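Local coordinates for protein phytase (Debaryomyces castellii, PDB 2GFI) that probably removes phosphate groups from phytate, acting as a 3-phytase of the histidine acid phosphatase family, at residues A[305-310]-A[424-429]. Numbering follows the deposited sequence.
Sequences IGSTLL and AGTNYV. With NAG (2-acetamido-2-deoxy-beta-D-glucopyranose), chain C.
Thr-308 and Tyr-428 make the tight part of this contact. The methyl CG2 of Thr-308 meets the tyrosine ring obliquely, 3.5 Å from CD1 of Tyr-428. OG1 of Thr-308 sits between its backbone N and carbonyl carbon (chi1 59°), which turns it back to its own helix and sends CG2 across to the ring. There OG1 donates to Ile-305 O at 2.8 Å, nearly in line with the C=O bond, and the backbone N of Thr-308 shares that acceptor. A serine here, lacking CG2, would probably leave a gap beside CD1 of the Tyr-428 ring and lose the methyl packing between the two segments. The far end of the ring is fixed by a hydrogen bond from OH to Pro-207 O.

The other half is looser. Ser-307 OG comes only within 3.9 Å of Thr-426 CG2, and each hydroxyl bonds within its own part of the chain, Ser-307 to Arg-303 O and Thr-426 to Val-423 O. The sugar NAG fills in here. Its methyl C8 packs 3.7 Å from Ser-307 CB. Its N2 donates to Thr-426 OG1 at 3.0 Å, with an N-H...O angle of 162°. Just before Thr-426, Ala-424 and Gly-425 are exposed to solvent.

The sugar belongs to the N-linked glycan of Asn-311, on the same helix 302-318. No hydrogen bond joins the two segments directly. The chemistry implies that methyl-to-ring packing ties this helix to the start of helix 428-432, while the glycan amide links it, through Asn-311, to Thr-426 in the loop just before.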
loop_
_atom_site.group_PDB
_atom_site.type_symbol
_atom_site.label_atom_id
_atom_site.label_comp_id
_atom_site.label_asym_id
_atom_site.label_seq_id
_atom_site.Cartn_x
_atom_site.Cartn_y
_atom_site.Cartn_z
ATOM N N ILE A 305 26.837 -32.106 -6.494
ATOM C CA ILE A 305 27.287 -31.080 -5.548
ATOM C C ILE A 305 26.167 -30.666 -4.585
ATOM O O ILE A 305 26.365 -30.679 -3.386
ATOM C CB ILE A 305 27.839 -29.834 -6.268
ATOM C CG1 ILE A 305 29.028 -30.179 -7.148
ATOM C CG2 ILE A 305 28.249 -28.775 -5.239
ATOM C CD1 ILE A 305 29.318 -29.101 -8.192
ATOM N N GLY A 306 24.991 -30.315 -5.113
ATOM C CA GLY A 306 23.849 -29.928 -4.277
ATOM C C GLY A 306 23.422 -30.972 -3.260
ATOM O O GLY A 306 22.942 -30.633 -2.179
ATOM N N SER A 307 23.600 -32.243 -3.621
ATOM C CA SER A 307 23.164 -33.381 -2.809
ATOM C C SER A 307 23.934 -33.516 -1.519
ATOM O O SER A 307 23.479 -34.212 -0.609
ATOM C CB SER A 307 23.291 -34.695 -3.588
ATOM O OG SER A 307 22.404 -34.717 -4.680
ATOM N N THR A 308 25.093 -32.871 -1.435
ATOM C CA THR A 308 25.875 -32.930 -0.218
ATOM C C THR A 308 25.132 -32.245 0.901
ATOM O O THR A 308 24.947 -32.852 1.981
ATOM C CB THR A 308 27.329 -32.378 -0.383
ATOM O OG1 THR A 308 27.289 -31.015 -0.815
ATOM C CG2 THR A 308 28.047 -33.085 -1.508
ATOM N N LEU A 309 24.675 -31.008 0.651
ATOM C CA LEU A 309 23.854 -30.287 1.638
ATOM C C LEU A 309 22.472 -30.874 1.774
ATOM O O LEU A 309 21.907 -30.804 2.834
ATOM C CB LEU A 309 23.771 -28.770 1.364
ATOM C CG LEU A 309 25.063 -27.970 1.565
ATOM C CD1 LEU A 309 24.874 -26.503 1.176
ATOM C CD2 LEU A 309 25.625 -28.111 3.001
ATOM N N LEU A 310 21.917 -31.451 0.708
ATOM C CA LEU A 310 20.594 -32.083 0.819
ATOM C C LEU A 310 20.636 -33.280 1.764
ATOM O O LEU A 310 19.765 -33.409 2.633
ATOM C CB LEU A 310 20.044 -32.469 -0.546
ATOM C CG LEU A 310 18.598 -32.966 -0.578
ATOM C CD1 LEU A 310 17.698 -31.863 -0.119
ATOM C CD2 LEU A 310 18.232 -33.470 -1.962
ATOM N N ALA A 424 19.917 -40.141 -5.569
ATOM C CA ALA A 424 20.214 -41.463 -6.143
ATOM C C ALA A 424 21.326 -41.368 -7.168
ATOM O O ALA A 424 21.317 -40.485 -8.038
ATOM C CB ALA A 424 18.973 -42.077 -6.790
ATOM N N GLY A 425 22.288 -42.287 -7.060
ATOM C CA GLY A 425 23.359 -42.412 -8.054
ATOM C C GLY A 425 24.364 -41.280 -7.980
ATOM O O GLY A 425 25.161 -41.097 -8.902
ATOM N N THR A 426 24.331 -40.506 -6.898
ATOM C CA THR A 426 25.340 -39.467 -6.728
ATOM C C THR A 426 26.458 -39.953 -5.834
ATOM O O THR A 426 26.254 -40.746 -4.911
ATOM C CB THR A 426 24.768 -38.113 -6.174
ATOM O OG1 THR A 426 24.154 -38.338 -4.901
ATOM C CG2 THR A 426 23.663 -37.561 -7.070
ATOM N N ASN A 427 27.638 -39.428 -6.104
ATOM C CA ASN A 427 28.827 -39.786 -5.392
ATOM C C ASN A 427 29.758 -38.632 -5.575
ATOM O O ASN A 427 30.321 -38.441 -6.651
ATOM C CB ASN A 427 29.441 -41.068 -5.984
ATOM C CG ASN A 427 30.737 -41.482 -5.289
ATOM O OD1 ASN A 427 31.344 -40.712 -4.510
ATOM N ND2 ASN A 427 31.178 -42.722 -5.573
ATOM N N TYR A 428 29.932 -37.873 -4.509
ATOM C CA TYR A 428 30.766 -36.707 -4.557
ATOM C C TYR A 428 32.209 -37.000 -4.962
ATOM O O TYR A 428 32.709 -36.409 -5.927
ATOM C CB TYR A 428 30.738 -35.987 -3.217
ATOM C CG TYR A 428 31.422 -34.651 -3.266
ATOM C CD1 TYR A 428 30.746 -33.516 -3.734
ATOM C CD2 TYR A 428 32.755 -34.518 -2.863
ATOM C CE1 TYR A 428 31.377 -32.278 -3.776
ATOM C CE2 TYR A 428 33.394 -33.294 -2.901
ATOM C CZ TYR A 428 32.697 -32.165 -3.361
ATOM O OH TYR A 428 33.318 -30.937 -3.393
ATOM N N VAL A 429 32.874 -37.894 -4.213
ATOM C CA VAL A 429 34.287 -38.218 -4.419
ATOM C C VAL A 429 34.503 -38.618 -5.867
ATOM O O VAL A 429 35.316 -38.014 -6.573
ATOM C CB VAL A 429 34.785 -39.314 -3.427
ATOM C CG1 VAL A 429 36.167 -39.838 -3.813
ATOM C CG2 VAL A 429 34.807 -38.762 -2.006
HETATM C C1 NAG C . 23.793 -38.777 -0.417
HETATM C C2 NAG C . 25.113 -38.996 -1.194
HETATM C C3 NAG C . 25.181 -40.386 -1.863
HETATM C C4 NAG C . 24.854 -41.505 -0.855
HETATM C C5 NAG C . 23.487 -41.136 -0.250
HETATM C C6 NAG C . 22.972 -42.131 0.769
HETATM C C7 NAG C . 26.240 -36.936 -2.013
HETATM C C8 NAG C . 26.638 -36.229 -3.281
HETATM N N2 NAG C . 25.343 -37.927 -2.167
HETATM O O3 NAG C . 26.455 -40.546 -2.432
HETATM O O4 NAG C . 24.918 -42.845 -1.384
HETATM O O5 NAG C . 23.564 -39.882 0.422
HETATM O O6 NAG C . 21.811 -41.545 1.302
HETATM O O7 NAG C . 26.734 -36.575 -0.933
#